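Local coordinates for putative methylase (Clostridium difficile, PDB 3LDU), which probably methylates guanine bases of ribosomal RNA and is seen here with GTP bound in its methyltransferase domain, at residues D358-L363 and K369-Q374; Q323-L328 and T344-F349; D348-Y351 and Q355-D358; E18-R23 and I188-W193; I32-D37 and I66-A71. All coordinates share one frame; numbering follows the deposited sequence.

Interactions 1, 2 and 3 form one connected patch of the methyltransferase domain. The hairpin of interaction 1 is joined to the loop of interaction 2 by N371 N to T344 O at 2.9 Å, and D358 is common to interactions 1 and 3, as D348 and F349 are to interactions 2 and 3. GTP is closest to interaction 2, where L324 touches it; T370 of interaction 1 stands about 9 Å away, side chain to ligand. Interaction 4 joins this domain to the ferredoxin-like one, and its L190 CD1 also lies 3.8 Å from F372 CD2 of interaction 1. Interaction 5 is remote from the ligand, but A22 CB of interaction 4 packs 3.4 Å from its I32 CD1.

Interaction 1 (D358-L363 and K369-Q374); sequences DKKRKL and KTNFFQ
K359 to L363 and T370 to Q374 pair as antiparallel strands through backbone bonds. R361 and F372 bond in both directions, with R361 N to F372 O at 2.9 Å and F372 N to R361 O at 2.8 Å. L363 N reaches T370 O almost straight (2.9 Å, 170°), and T370 OG1 adds a weak bond to L363 O. This beta hairpin supplies the last two strands of the methyltransferase sheet, whose order 3-2-1-4-5-7-6 is the signature of class I enzymes. Its start carries a classic beta bulge, since D358 and K359 both face Q374: Q374 O accepts from D358 N, and Q374 N donates to K359 O.

Among polar side chains, water 1 bridges D358 OD2 and Q374 NE2, while K359 NZ folds back onto D358 OD2 in a salt bridge. R361 has two conformers; in one, NE makes a weak, tentative bond to Q374 OE1, with amide and guanidinium planes nearly parallel.

Packing contacts fall on both faces. The long K360 chain, fully extended, lays CD 3.5 Å from F373 CE1 and CE 3.4 Å from CG of the polar N371 amide, keeping its ammonium at the surface. On the face turned to helix 181-189, L363 CD1 packs 3.6 Å from F372 CB.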
# COMPACT_ATOMS: atom_id res chain seq x y z
N ASP A 358 18.40 16.30 -2.99
CA ASP A 358 19.24 15.28 -3.60
C ASP A 358 18.46 14.51 -4.66
O ASP A 358 18.96 14.25 -5.75
CB ASP A 358 19.75 14.32 -2.52
CG ASP A 358 20.47 13.12 -3.11
OD1 ASP A 358 21.40 13.33 -3.91
OD2 ASP A 358 20.12 11.97 -2.77
N LYS A 359 17.22 14.15 -4.33
CA LYS A 359 16.34 13.46 -5.26
C LYS A 359 14.92 13.98 -5.09
O LYS A 359 14.53 14.41 -4.01
CB LYS A 359 16.35 11.96 -5.01
CG LYS A 359 17.69 11.30 -5.24
CD LYS A 359 17.55 9.78 -5.14
CE LYS A 359 18.90 9.08 -5.24
NZ LYS A 359 19.73 9.30 -4.02
N LYS A 360 14.16 13.95 -6.18
CA LYS A 360 12.76 14.34 -6.16
C LYS A 360 12.02 13.20 -6.85
O LYS A 360 12.25 12.93 -8.03
CB LYS A 360 12.57 15.64 -6.94
CG LYS A 360 11.13 16.08 -7.12
CD LYS A 360 11.09 17.41 -7.87
CE LYS A 360 9.67 17.81 -8.25
NZ LYS A 360 9.63 19.17 -8.88
N ARG A 361 11.14 12.50 -6.12
CA ARG A 361 10.45 11.36 -6.70
C ARG A 361 8.96 11.63 -6.86
O ARG A 361 8.28 12.08 -5.92
CB ARG A 361 10.69 10.11 -5.85
CG ARG A 361 12.16 9.71 -5.78
CD ARG A 361 12.33 8.46 -4.95
NE ARG A 361 13.73 8.13 -4.70
CZ ARG A 361 14.30 6.99 -5.08
NH1 ARG A 361 15.56 6.74 -4.78
NH2 ARG A 361 13.59 6.09 -5.75
N LYS A 362 8.45 11.35 -8.06
CA LYS A 362 7.03 11.56 -8.33
C LYS A 362 6.22 10.40 -7.76
O LYS A 362 6.49 9.23 -8.06
CB LYS A 362 6.78 11.71 -9.83
CG LYS A 362 5.30 11.84 -10.18
CD LYS A 362 5.08 12.05 -11.68
CE LYS A 362 5.74 13.33 -12.17
NZ LYS A 362 5.29 13.70 -13.54
N LEU A 363 5.23 10.73 -6.93
CA LEU A 363 4.42 9.74 -6.23
C LEU A 363 2.95 10.16 -6.23
O LEU A 363 2.60 11.21 -6.77
CB LEU A 363 4.91 9.56 -4.79
CG LEU A 363 6.33 9.03 -4.61
CD1 LEU A 363 6.76 9.15 -3.15
CD2 LEU A 363 6.39 7.58 -5.06
N LYS A 369 -1.15 14.75 -7.14
CA LYS A 369 0.16 14.45 -7.70
C LYS A 369 1.23 15.06 -6.81
O LYS A 369 1.49 16.26 -6.86
CB LYS A 369 0.29 14.94 -9.14
CG LYS A 369 1.58 14.49 -9.82
CD LYS A 369 1.39 14.29 -11.30
CE LYS A 369 2.44 15.04 -12.10
NZ LYS A 369 2.32 16.51 -11.90
N THR A 370 1.85 14.22 -6.00
CA THR A 370 2.81 14.66 -5.01
C THR A 370 4.24 14.32 -5.43
O THR A 370 4.46 13.43 -6.26
CB THR A 370 2.52 14.02 -3.64
OG1 THR A 370 2.33 12.61 -3.81
CG2 THR A 370 1.26 14.59 -3.03
N ASN A 371 5.20 15.07 -4.89
CA ASN A 371 6.62 14.73 -5.04
C ASN A 371 7.24 14.50 -3.67
O ASN A 371 6.87 15.15 -2.71
CB ASN A 371 7.38 15.84 -5.75
CG ASN A 371 7.02 15.94 -7.21
OD1 ASN A 371 7.41 15.09 -8.02
ND2 ASN A 371 6.29 16.99 -7.57
N PHE A 372 8.18 13.56 -3.60
CA PHE A 372 8.89 13.29 -2.35
C PHE A 372 10.28 13.90 -2.52
O PHE A 372 11.06 13.44 -3.34
CB PHE A 372 9.00 11.78 -2.15
CG PHE A 372 9.51 11.36 -0.80
CD1 PHE A 372 9.06 11.97 0.37
CD2 PHE A 372 10.44 10.34 -0.69
CE1 PHE A 372 9.52 11.55 1.62
CE2 PHE A 372 10.91 9.92 0.54
CZ PHE A 372 10.45 10.53 1.70
N PHE A 373 10.55 14.97 -1.77
CA PHE A 373 11.83 15.68 -1.83
C PHE A 373 12.78 15.15 -0.75
O PHE A 373 12.47 15.21 0.43
CB PHE A 373 11.59 17.15 -1.60
CG PHE A 373 10.74 17.80 -2.65
CD1 PHE A 373 11.32 18.32 -3.80
CD2 PHE A 373 9.37 17.90 -2.48
CE1 PHE A 373 10.54 18.92 -4.77
CE2 PHE A 373 8.58 18.51 -3.45
CZ PHE A 373 9.17 19.02 -4.59
N GLN A 374 13.94 14.65 -1.17
CA GLN A 374 14.82 13.92 -0.26
C GLN A 374 16.07 14.74 -0.00
O GLN A 374 16.73 15.17 -0.94
CB GLN A 374 15.20 12.58 -0.91
CG GLN A 374 13.98 11.75 -1.23
CD GLN A 374 14.29 10.47 -1.99
OE1 GLN A 374 13.42 9.93 -2.67
NE2 GLN A 374 15.51 9.97 -1.86
O HOH W 1 18.08 10.77 -1.25

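Interaction 2 (Q323-L328 and T344-F349); sequences QLYKEL and TSYEDF
Y325 OH is held by two partners: it accepts a hydrogen bond from T344 OG1 at 2.8 Å and is also hydrogen-bonded to P310 O, in the Asn-Pro-Pro-Tyr sequence that marks many amino-methyltransferases. A tyrosine suits this buried spot because its ring packs while its hydroxyl both gives and takes. T344 OG1 is doubly used as well. With OG1 anti to the backbone N (chi1 178°), it faces the tyrosine and accepts from Y346 N at 3.0 Å, which makes an ST turn.

The contact thus fastens helix 315-333 to the loop that leaves strand 339-344 of the Rossmann-like methyltransferase sheet. The loop's type I turn, Y346 to F349, brings two more aromatic rings round Y325 and completes a three-ring cluster. F349 presents an edge to the face of Y325, its CD1 poised over the ring centre and 3.7 Å from Y325 CD2; the centroids are 4.9 Å apart. Y325 in turn points its own edge at the face of Y346 in an offset edge-to-face pair, the planes at 63° and Y325 CE2 lying 3.6 Å from Y346 CG. Crossed rings put weakly positive C-H edges against electron-rich faces. Beside Y325 on the same helix, L324 touches the bound GTP; F349 is also stacked on F353 and meets the ring of F373.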
# COMPACT_ATOMS: atom_id res chain seq x y z
N GLN A 323 5.10 30.40 3.34
CA GLN A 323 5.86 30.84 4.50
C GLN A 323 6.26 29.66 5.39
O GLN A 323 7.36 29.63 5.93
CB GLN A 323 5.09 31.88 5.31
CG GLN A 323 5.87 32.43 6.51
CD GLN A 323 7.09 33.26 6.11
OE1 GLN A 323 7.11 33.90 5.06
NE2 GLN A 323 8.10 33.27 6.97
N LEU A 324 5.36 28.69 5.53
CA LEU A 324 5.67 27.50 6.31
C LEU A 324 6.90 26.81 5.74
O LEU A 324 7.83 26.46 6.47
CB LEU A 324 4.48 26.55 6.30
CG LEU A 324 4.76 25.18 6.92
CD1 LEU A 324 5.08 25.32 8.40
CD2 LEU A 324 3.57 24.25 6.71
N TYR A 325 6.92 26.63 4.42
CA TYR A 325 8.05 25.97 3.77
C TYR A 325 9.37 26.71 4.06
O TYR A 325 10.38 26.08 4.35
CB TYR A 325 7.80 25.87 2.26
CG TYR A 325 6.68 24.91 1.87
CD1 TYR A 325 6.21 23.94 2.75
CD2 TYR A 325 6.08 24.99 0.62
CE1 TYR A 325 5.18 23.07 2.39
CE2 TYR A 325 5.05 24.13 0.25
CZ TYR A 325 4.61 23.18 1.13
OH TYR A 325 3.59 22.33 0.73
N LYS A 326 9.35 28.04 3.99
CA LYS A 326 10.54 28.84 4.28
C LYS A 326 10.97 28.63 5.73
O LYS A 326 12.14 28.40 6.04
CB LYS A 326 10.26 30.32 4.04
CG LYS A 326 11.43 31.23 4.28
CD LYS A 326 10.99 32.69 4.21
CE LYS A 326 10.29 33.00 2.89
NZ LYS A 326 11.24 32.93 1.74
N GLU A 327 10.00 28.70 6.63
CA GLU A 327 10.28 28.52 8.05
C GLU A 327 10.80 27.11 8.37
O GLU A 327 11.71 26.97 9.18
CB GLU A 327 9.06 28.91 8.88
CG GLU A 327 8.81 30.42 8.78
CD GLU A 327 7.52 30.87 9.47
OE1 GLU A 327 6.94 30.09 10.23
OE2 GLU A 327 7.11 32.03 9.23
N LEU A 328 10.24 26.09 7.73
CA LEU A 328 10.77 24.74 7.87
C LEU A 328 12.22 24.64 7.39
O LEU A 328 13.06 24.00 8.05
CB LEU A 328 9.92 23.73 7.09
CG LEU A 328 8.48 23.57 7.57
CD1 LEU A 328 7.71 22.66 6.62
CD2 LEU A 328 8.40 23.03 9.01
N THR A 344 5.03 16.67 -0.83
CA THR A 344 4.06 17.72 -1.08
C THR A 344 3.74 17.82 -2.56
O THR A 344 4.57 17.48 -3.40
CB THR A 344 4.52 19.10 -0.56
OG1 THR A 344 3.52 20.08 -0.88
CG2 THR A 344 5.84 19.52 -1.20
N SER A 345 2.54 18.31 -2.87
CA SER A 345 2.15 18.51 -4.26
C SER A 345 2.50 19.92 -4.73
O SER A 345 2.30 20.26 -5.90
CB SER A 345 0.65 18.28 -4.43
OG SER A 345 -0.10 19.26 -3.72
N TYR A 346 3.04 20.73 -3.82
CA TYR A 346 3.47 22.08 -4.18
C TYR A 346 4.70 22.00 -5.10
O TYR A 346 5.79 21.64 -4.67
CB TYR A 346 3.76 22.91 -2.92
CG TYR A 346 3.95 24.38 -3.22
CD1 TYR A 346 2.86 25.23 -3.34
CD2 TYR A 346 5.22 24.91 -3.40
CE1 TYR A 346 3.02 26.57 -3.63
CE2 TYR A 346 5.40 26.26 -3.68
CZ TYR A 346 4.29 27.08 -3.80
OH TYR A 346 4.45 28.42 -4.08
N GLU A 347 4.50 22.33 -6.37
CA GLU A 347 5.54 22.14 -7.39
C GLU A 347 6.86 22.85 -7.06
O GLU A 347 7.93 22.27 -7.17
CB GLU A 347 5.03 22.59 -8.76
CG GLU A 347 4.10 21.59 -9.44
CD GLU A 347 4.84 20.42 -10.07
OE1 GLU A 347 5.63 20.66 -11.01
OE2 GLU A 347 4.64 19.27 -9.63
N ASP A 348 6.76 24.12 -6.66
CA ASP A 348 7.93 24.94 -6.43
C ASP A 348 8.42 24.88 -4.98
O ASP A 348 8.89 25.88 -4.43
CB ASP A 348 7.62 26.39 -6.81
CG ASP A 348 8.86 27.17 -7.19
OD1 ASP A 348 9.80 26.56 -7.75
OD2 ASP A 348 8.89 28.39 -6.94
N PHE A 349 8.31 23.70 -4.38
CA PHE A 349 8.68 23.50 -2.99
C PHE A 349 10.13 23.87 -2.70
O PHE A 349 10.41 24.61 -1.76
CB PHE A 349 8.42 22.05 -2.55
CG PHE A 349 9.01 21.73 -1.21
CD1 PHE A 349 8.36 22.11 -0.04
CD2 PHE A 349 10.24 21.09 -1.12
CE1 PHE A 349 8.92 21.83 1.20
CE2 PHE A 349 10.80 20.82 0.12
CZ PHE A 349 10.14 21.19 1.28

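Interaction 3 (D348-Y351 and Q355-D358); sequences DFEY and QKAD
E350 swings CG anti to its carbonyl carbon (chi1 -70°) and continues in an extended line to CD (chi2 164°), which carries the carboxylate from the helix out to the backbone of Q355 to A357. There OE2 accepts from A357 N at 2.8 Å. The bond is nearly straight, at 170°, and uses the anti lone pair, the one facing away from OE1. Glutamate suits the place, being long enough to reach a main-chain N-H in the next loop and offering a charged acceptor to it.

The main-chain carbonyl of the same residue makes a second bond: E350 O accepts from Q355 N at 3.3 Å, five residues on rather than the four of an alpha helix, as the helix gives way to the loop. The two bonds link helix 349-353 to the loop that leads into strand 359-365, a surface connection preceding the final hairpin of the methyltransferase sheet.

Close carbon-oxygen contacts accompany them. E350 CB sits 3.5 Å from Q355 O, and E350 OE2 is 3.7 Å from K356 CG. A357 brings its small CB to within 3.6 Å of the same OE2, and also rests on Y375. The amide of Q355 turns elsewhere: NE2 is hydrogen-bonded to Y340 OH, while the Q355 carbonyl meets Y375 OH.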
# COMPACT_ATOMS: atom_id res chain seq x y z
N ASP A 348 6.76 24.12 -6.66
CA ASP A 348 7.93 24.94 -6.43
C ASP A 348 8.42 24.88 -4.98
O ASP A 348 8.89 25.88 -4.43
CB ASP A 348 7.62 26.39 -6.81
CG ASP A 348 8.86 27.17 -7.19
OD1 ASP A 348 9.80 26.56 -7.75
OD2 ASP A 348 8.89 28.39 -6.94
N PHE A 349 8.31 23.70 -4.38
CA PHE A 349 8.68 23.50 -2.99
C PHE A 349 10.13 23.87 -2.70
O PHE A 349 10.41 24.61 -1.76
CB PHE A 349 8.42 22.05 -2.55
CG PHE A 349 9.01 21.73 -1.21
CD1 PHE A 349 8.36 22.11 -0.04
CD2 PHE A 349 10.24 21.09 -1.12
CE1 PHE A 349 8.92 21.83 1.20
CE2 PHE A 349 10.80 20.82 0.12
CZ PHE A 349 10.14 21.19 1.28
N GLU A 350 11.05 23.38 -3.52
CA GLU A 350 12.48 23.60 -3.28
C GLU A 350 12.81 25.08 -3.20
O GLU A 350 13.62 25.50 -2.38
CB GLU A 350 13.32 22.91 -4.35
CG GLU A 350 13.29 21.40 -4.24
CD GLU A 350 13.79 20.72 -5.49
OE1 GLU A 350 13.08 20.80 -6.51
OE2 GLU A 350 14.88 20.11 -5.45
N TYR A 351 12.15 25.87 -4.04
CA TYR A 351 12.39 27.31 -4.04
C TYR A 351 11.99 27.97 -2.71
O TYR A 351 12.74 28.78 -2.15
CB TYR A 351 11.69 27.99 -5.22
CG TYR A 351 11.91 29.48 -5.24
CD1 TYR A 351 13.11 30.02 -5.67
CD2 TYR A 351 10.91 30.35 -4.82
CE1 TYR A 351 13.32 31.39 -5.68
CE2 TYR A 351 11.10 31.72 -4.83
CZ TYR A 351 12.31 32.23 -5.26
OH TYR A 351 12.51 33.60 -5.27
N GLN A 355 16.28 25.11 -0.48
CA GLN A 355 17.29 24.08 -0.66
C GLN A 355 16.88 23.10 -1.76
O GLN A 355 15.72 22.71 -1.84
CB GLN A 355 17.52 23.34 0.66
CG GLN A 355 18.76 22.46 0.70
CD GLN A 355 18.95 21.81 2.05
OE1 GLN A 355 19.81 20.95 2.22
NE2 GLN A 355 18.12 22.20 3.01
N LYS A 356 17.84 22.73 -2.61
CA LYS A 356 17.60 21.79 -3.70
C LYS A 356 17.73 20.38 -3.14
O LYS A 356 18.66 20.10 -2.39
CB LYS A 356 18.62 22.01 -4.83
CG LYS A 356 18.36 21.16 -6.07
CD LYS A 356 19.16 21.63 -7.27
CE LYS A 356 20.42 20.80 -7.49
NZ LYS A 356 21.39 20.91 -6.36
N ALA A 357 16.80 19.50 -3.49
CA ALA A 357 16.84 18.14 -2.98
C ALA A 357 17.88 17.30 -3.70
O ALA A 357 18.20 17.55 -4.87
CB ALA A 357 15.45 17.48 -3.07
N ASP A 358 18.40 16.30 -2.99
CA ASP A 358 19.24 15.28 -3.60
C ASP A 358 18.46 14.51 -4.66
O ASP A 358 18.96 14.25 -5.75
CB ASP A 358 19.75 14.32 -2.52
CG ASP A 358 20.47 13.12 -3.11
OD1 ASP A 358 21.40 13.33 -3.91
OD2 ASP A 358 20.12 11.97 -2.77

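Interaction 4 (E18-R23 and I188-W193); sequences EKMLAR and IYLTPW
M20 and R23, one turn apart on helix 18-27 of the ferredoxin-like domain, face Y189 and L190 of segment 188-193, so the contact is a packing seam between the N-terminal and methyltransferase domains. M20 is selenomethionine, a label, and is modelled in two conformers, which leaves the fine detail at its tip less certain. Its chain and that of Y189 cross obliquely: M20 CG lies anti to the carbonyl carbon (chi1 -71°), which sends it toward Y189, 3.9 Å from CB. From there the M20 chain bends at chi2, carrying SE to L190, where in this conformer it lies 3.6 Å from CD2 and 3.8 Å from CG. The natural methionine would be an unbranched, flexible apolar chain, able to lie against a branched leucine.

Y189 points its ring past M20 toward R57 and C58, and its OH is hydrogen-bonded to E24 OE1, so the tyrosine meets the N-terminal domain at CB, through M20, and at OH, through E24. The polar edge of the seam belongs to R23, whose long chain can carry a charged donor out to water. Its NH1 gives a hydrogen bond to water 2 at 2.8 Å, and that water donates to Y189 O at 3.1 Å.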
# COMPACT_ATOMS: atom_id res chain seq x y z
N GLU A 18 6.52 1.08 -7.32
CA GLU A 18 6.89 -0.22 -7.89
C GLU A 18 8.23 -0.76 -7.39
O GLU A 18 8.36 -1.95 -7.12
CB GLU A 18 6.92 -0.15 -9.42
CG GLU A 18 5.60 0.21 -10.06
CD GLU A 18 5.40 1.71 -10.25
OE1 GLU A 18 6.18 2.51 -9.67
OE2 GLU A 18 4.46 2.08 -10.97
N LYS A 19 9.23 0.12 -7.25
CA LYS A 19 10.54 -0.31 -6.78
C LYS A 19 10.51 -0.79 -5.33
O LYS A 19 11.13 -1.79 -4.98
CB LYS A 19 11.55 0.84 -6.92
CG LYS A 19 12.73 0.52 -7.80
CD LYS A 19 12.31 0.34 -9.25
CE LYS A 19 13.36 0.90 -10.19
NZ LYS A 19 13.60 2.35 -9.92
N MSE A 20 9.78 -0.06 -4.47
CA MSE A 20 9.67 -0.45 -3.07
C MSE A 20 8.91 -1.76 -2.94
O MSE A 20 9.30 -2.63 -2.19
CB MSE A 20 8.97 0.61 -2.23
CG MSE A 20 9.79 1.85 -2.01
SE MSE A 20 9.76 3.04 -3.52
CE MSE A 20 8.81 2.14 -4.92
N LEU A 21 7.81 -1.87 -3.68
CA LEU A 21 7.00 -3.11 -3.65
C LEU A 21 7.81 -4.30 -4.17
O LEU A 21 7.76 -5.40 -3.61
CB LEU A 21 5.72 -2.94 -4.46
CG LEU A 21 4.78 -4.16 -4.54
CD1 LEU A 21 4.51 -4.77 -3.15
CD2 LEU A 21 3.48 -3.73 -5.18
N ALA A 22 8.55 -4.10 -5.25
CA ALA A 22 9.35 -5.17 -5.81
C ALA A 22 10.39 -5.65 -4.80
O ALA A 22 10.66 -6.85 -4.68
CB ALA A 22 10.02 -4.73 -7.10
N ARG A 23 10.96 -4.70 -4.07
CA ARG A 23 11.97 -5.02 -3.07
C ARG A 23 11.34 -5.87 -1.95
O ARG A 23 11.95 -6.83 -1.49
CB ARG A 23 12.53 -3.70 -2.51
CG ARG A 23 13.60 -3.82 -1.48
CD ARG A 23 14.01 -2.42 -1.06
NE ARG A 23 14.50 -1.63 -2.19
CZ ARG A 23 14.68 -0.30 -2.16
NH1 ARG A 23 14.37 0.39 -1.07
NH2 ARG A 23 15.14 0.33 -3.24
N ILE A 188 9.03 5.61 4.13
CA ILE A 188 10.05 5.11 5.04
C ILE A 188 11.11 4.30 4.30
O ILE A 188 12.32 4.45 4.52
CB ILE A 188 9.46 4.21 6.14
CG1 ILE A 188 8.32 4.91 6.89
CG2 ILE A 188 10.57 3.80 7.13
CD1 ILE A 188 8.70 6.27 7.44
N TYR A 189 10.64 3.40 3.43
CA TYR A 189 11.52 2.53 2.66
C TYR A 189 12.47 3.30 1.74
O TYR A 189 13.54 2.78 1.37
CB TYR A 189 10.66 1.59 1.81
CG TYR A 189 10.06 0.40 2.52
CD1 TYR A 189 10.70 -0.22 3.59
CD2 TYR A 189 8.86 -0.14 2.08
CE1 TYR A 189 10.13 -1.35 4.21
CE2 TYR A 189 8.30 -1.24 2.69
CZ TYR A 189 8.93 -1.84 3.74
OH TYR A 189 8.34 -2.94 4.31
N LEU A 190 12.07 4.50 1.33
CA LEU A 190 12.90 5.34 0.47
C LEU A 190 14.01 6.05 1.24
O LEU A 190 14.86 6.70 0.64
CB LEU A 190 12.06 6.36 -0.30
CG LEU A 190 11.26 5.81 -1.47
CD1 LEU A 190 10.13 6.74 -1.90
CD2 LEU A 190 12.18 5.49 -2.64
N THR A 191 14.01 5.92 2.56
CA THR A 191 15.05 6.52 3.39
C THR A 191 15.93 5.45 4.02
O THR A 191 15.59 4.26 4.02
CB THR A 191 14.44 7.34 4.54
OG1 THR A 191 14.01 6.45 5.58
CG2 THR A 191 13.27 8.20 4.04
N PRO A 192 17.08 5.87 4.57
CA PRO A 192 17.96 4.93 5.26
C PRO A 192 17.59 4.73 6.73
O PRO A 192 18.36 4.10 7.46
CB PRO A 192 19.34 5.59 5.17
CG PRO A 192 19.16 6.82 4.31
CD PRO A 192 17.72 7.18 4.36
N TRP A 193 16.44 5.23 7.17
CA TRP A 193 16.09 5.12 8.58
C TRP A 193 16.01 3.67 9.04
O TRP A 193 15.48 2.81 8.32
CB TRP A 193 14.77 5.83 8.90
CG TRP A 193 14.39 5.67 10.36
CD1 TRP A 193 14.87 6.40 11.41
CD2 TRP A 193 13.50 4.70 10.92
NE1 TRP A 193 14.32 5.96 12.59
CE2 TRP A 193 13.48 4.91 12.32
CE3 TRP A 193 12.71 3.67 10.39
CZ2 TRP A 193 12.70 4.14 13.18
CZ3 TRP A 193 11.94 2.90 11.24
CH2 TRP A 193 11.94 3.14 12.63
O HOH W 2 14.04 -0.24 1.68

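Interaction 5 (I32-D37 and I66-A71); sequences IIKTED and IAEFEA
A single long salt bridge between K34 and E68 makes up this surface contact, which spans part of the N-terminal mixed sheet rather than joining neighbouring strands. In sheet order strand 31-36 is outermost, then come 39-44 and 7-12, and only then strand 63-70, so two strands intervene and the CA atoms of K34 and E68 are 13.2 Å apart.

Such a span calls for long side chains. The two approach from opposite directions, each with CG anti to the backbone N: chi1 is -167° in K34 and 174° in E68. E68 runs on extended, while K34 kinks at chi3 before its ammonium. K34 NZ ends 3.6 Å from E68 OE2 and 4.1 Å from E68 OE1, nearer one carboxylate oxygen than the other. At this length the attraction is electrostatic, with no hydrogen bond, and solvent probably weakens it. The firmer partner of E68 OE2 is K65 NZ, in a salt bridge of its own. E68 thus has two lysines near its carboxylate, which would be expected to favour its ionised form.

Both strands are irregular near the contact. I33 and K34 together face T41 in a classic beta bulge, and I66 and A67 together face I156 in another. A bulge changes which way the following side chains are turned.

Elsewhere on the two strands, I32 packs on A22, I25 and T26 of helix 18-27, and F69 on L77, N80 and T81 of helix 74-82; E68 itself touches T155 of the adjoining strand 153-159.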
# COMPACT_ATOMS: atom_id res chain seq x y z
N ILE A 32 10.03 -12.08 -9.25
CA ILE A 32 9.27 -11.09 -10.00
C ILE A 32 9.22 -11.41 -11.49
O ILE A 32 10.26 -11.51 -12.15
CB ILE A 32 9.83 -9.68 -9.78
CG1 ILE A 32 9.66 -9.30 -8.31
CG2 ILE A 32 9.13 -8.67 -10.70
CD1 ILE A 32 10.19 -7.97 -7.95
N ILE A 33 8.01 -11.55 -12.02
CA ILE A 33 7.79 -11.94 -13.41
C ILE A 33 7.68 -10.73 -14.33
O ILE A 33 8.20 -10.74 -15.45
CB ILE A 33 6.47 -12.77 -13.54
CG1 ILE A 33 6.67 -14.14 -12.90
CG2 ILE A 33 6.05 -12.89 -14.99
CD1 ILE A 33 8.02 -14.75 -13.21
N LYS A 34 7.00 -9.69 -13.87
CA LYS A 34 6.75 -8.52 -14.69
C LYS A 34 6.59 -7.32 -13.79
O LYS A 34 5.88 -7.38 -12.79
CB LYS A 34 5.48 -8.72 -15.51
CG LYS A 34 5.27 -7.72 -16.63
CD LYS A 34 3.90 -7.91 -17.27
CE LYS A 34 3.52 -9.39 -17.37
NZ LYS A 34 2.06 -9.60 -17.65
N THR A 35 7.27 -6.23 -14.14
CA THR A 35 7.10 -4.94 -13.45
C THR A 35 6.51 -3.93 -14.43
O THR A 35 7.09 -3.65 -15.47
CB THR A 35 8.44 -4.40 -12.90
OG1 THR A 35 9.00 -5.34 -11.98
CG2 THR A 35 8.22 -3.07 -12.18
N GLU A 36 5.34 -3.41 -14.09
CA GLU A 36 4.66 -2.46 -14.96
C GLU A 36 4.23 -1.28 -14.12
O GLU A 36 4.24 -1.37 -12.90
CB GLU A 36 3.41 -3.09 -15.58
CG GLU A 36 3.68 -4.29 -16.45
CD GLU A 36 2.39 -4.98 -16.83
OE1 GLU A 36 1.79 -5.62 -15.94
OE2 GLU A 36 1.99 -4.88 -18.00
N ASP A 37 3.87 -0.18 -14.78
CA ASP A 37 3.36 0.96 -14.04
C ASP A 37 2.16 0.50 -13.21
O ASP A 37 1.17 0.00 -13.76
CB ASP A 37 2.92 2.07 -15.00
CG ASP A 37 4.08 2.78 -15.66
OD1 ASP A 37 5.16 2.87 -15.03
OD2 ASP A 37 3.92 3.27 -16.79
N ILE A 66 -5.58 -15.57 -12.90
CA ILE A 66 -6.22 -16.76 -13.49
C ILE A 66 -5.87 -16.92 -14.96
O ILE A 66 -5.56 -18.02 -15.43
CB ILE A 66 -7.77 -16.70 -13.34
CG1 ILE A 66 -8.16 -16.52 -11.88
CG2 ILE A 66 -8.41 -17.98 -13.90
CD1 ILE A 66 -7.66 -17.63 -10.97
N ALA A 67 -5.94 -15.83 -15.70
CA ALA A 67 -5.78 -15.93 -17.15
C ALA A 67 -5.39 -14.59 -17.74
O ALA A 67 -5.70 -13.54 -17.19
CB ALA A 67 -7.07 -16.41 -17.78
N GLU A 68 -4.71 -14.64 -18.88
CA GLU A 68 -4.45 -13.44 -19.66
C GLU A 68 -4.59 -13.80 -21.14
O GLU A 68 -4.07 -14.82 -21.58
CB GLU A 68 -3.07 -12.87 -19.35
CG GLU A 68 -2.67 -11.70 -20.24
CD GLU A 68 -1.39 -11.02 -19.78
OE1 GLU A 68 -1.13 -9.88 -20.22
OE2 GLU A 68 -0.65 -11.62 -18.96
N PHE A 69 -5.32 -12.98 -21.88
CA PHE A 69 -5.55 -13.23 -23.29
C PHE A 69 -5.98 -11.95 -23.97
O PHE A 69 -6.39 -11.00 -23.32
CB PHE A 69 -6.64 -14.30 -23.49
CG PHE A 69 -7.92 -14.02 -22.73
CD1 PHE A 69 -8.85 -13.12 -23.22
CD2 PHE A 69 -8.19 -14.68 -21.53
CE1 PHE A 69 -10.04 -12.86 -22.52
CE2 PHE A 69 -9.36 -14.43 -20.84
CZ PHE A 69 -10.29 -13.52 -21.33
N GLU A 70 -5.90 -11.93 -25.29
CA GLU A 70 -6.38 -10.79 -26.05
C GLU A 70 -7.88 -10.92 -26.28
O GLU A 70 -8.39 -12.01 -26.51
CB GLU A 70 -5.65 -10.71 -27.39
CG GLU A 70 -6.05 -9.53 -28.23
CD GLU A 70 -5.18 -9.39 -29.45
OE1 GLU A 70 -5.68 -9.71 -30.56
OE2 GLU A 70 -4.01 -9.00 -29.30
N ALA A 71 -8.60 -9.80 -26.20
CA ALA A 71 -10.02 -9.80 -26.52
C ALA A 71 -10.39 -8.47 -27.16
O ALA A 71 -10.33 -7.44 -26.51
CB ALA A 71 -10.86 -10.05 -25.28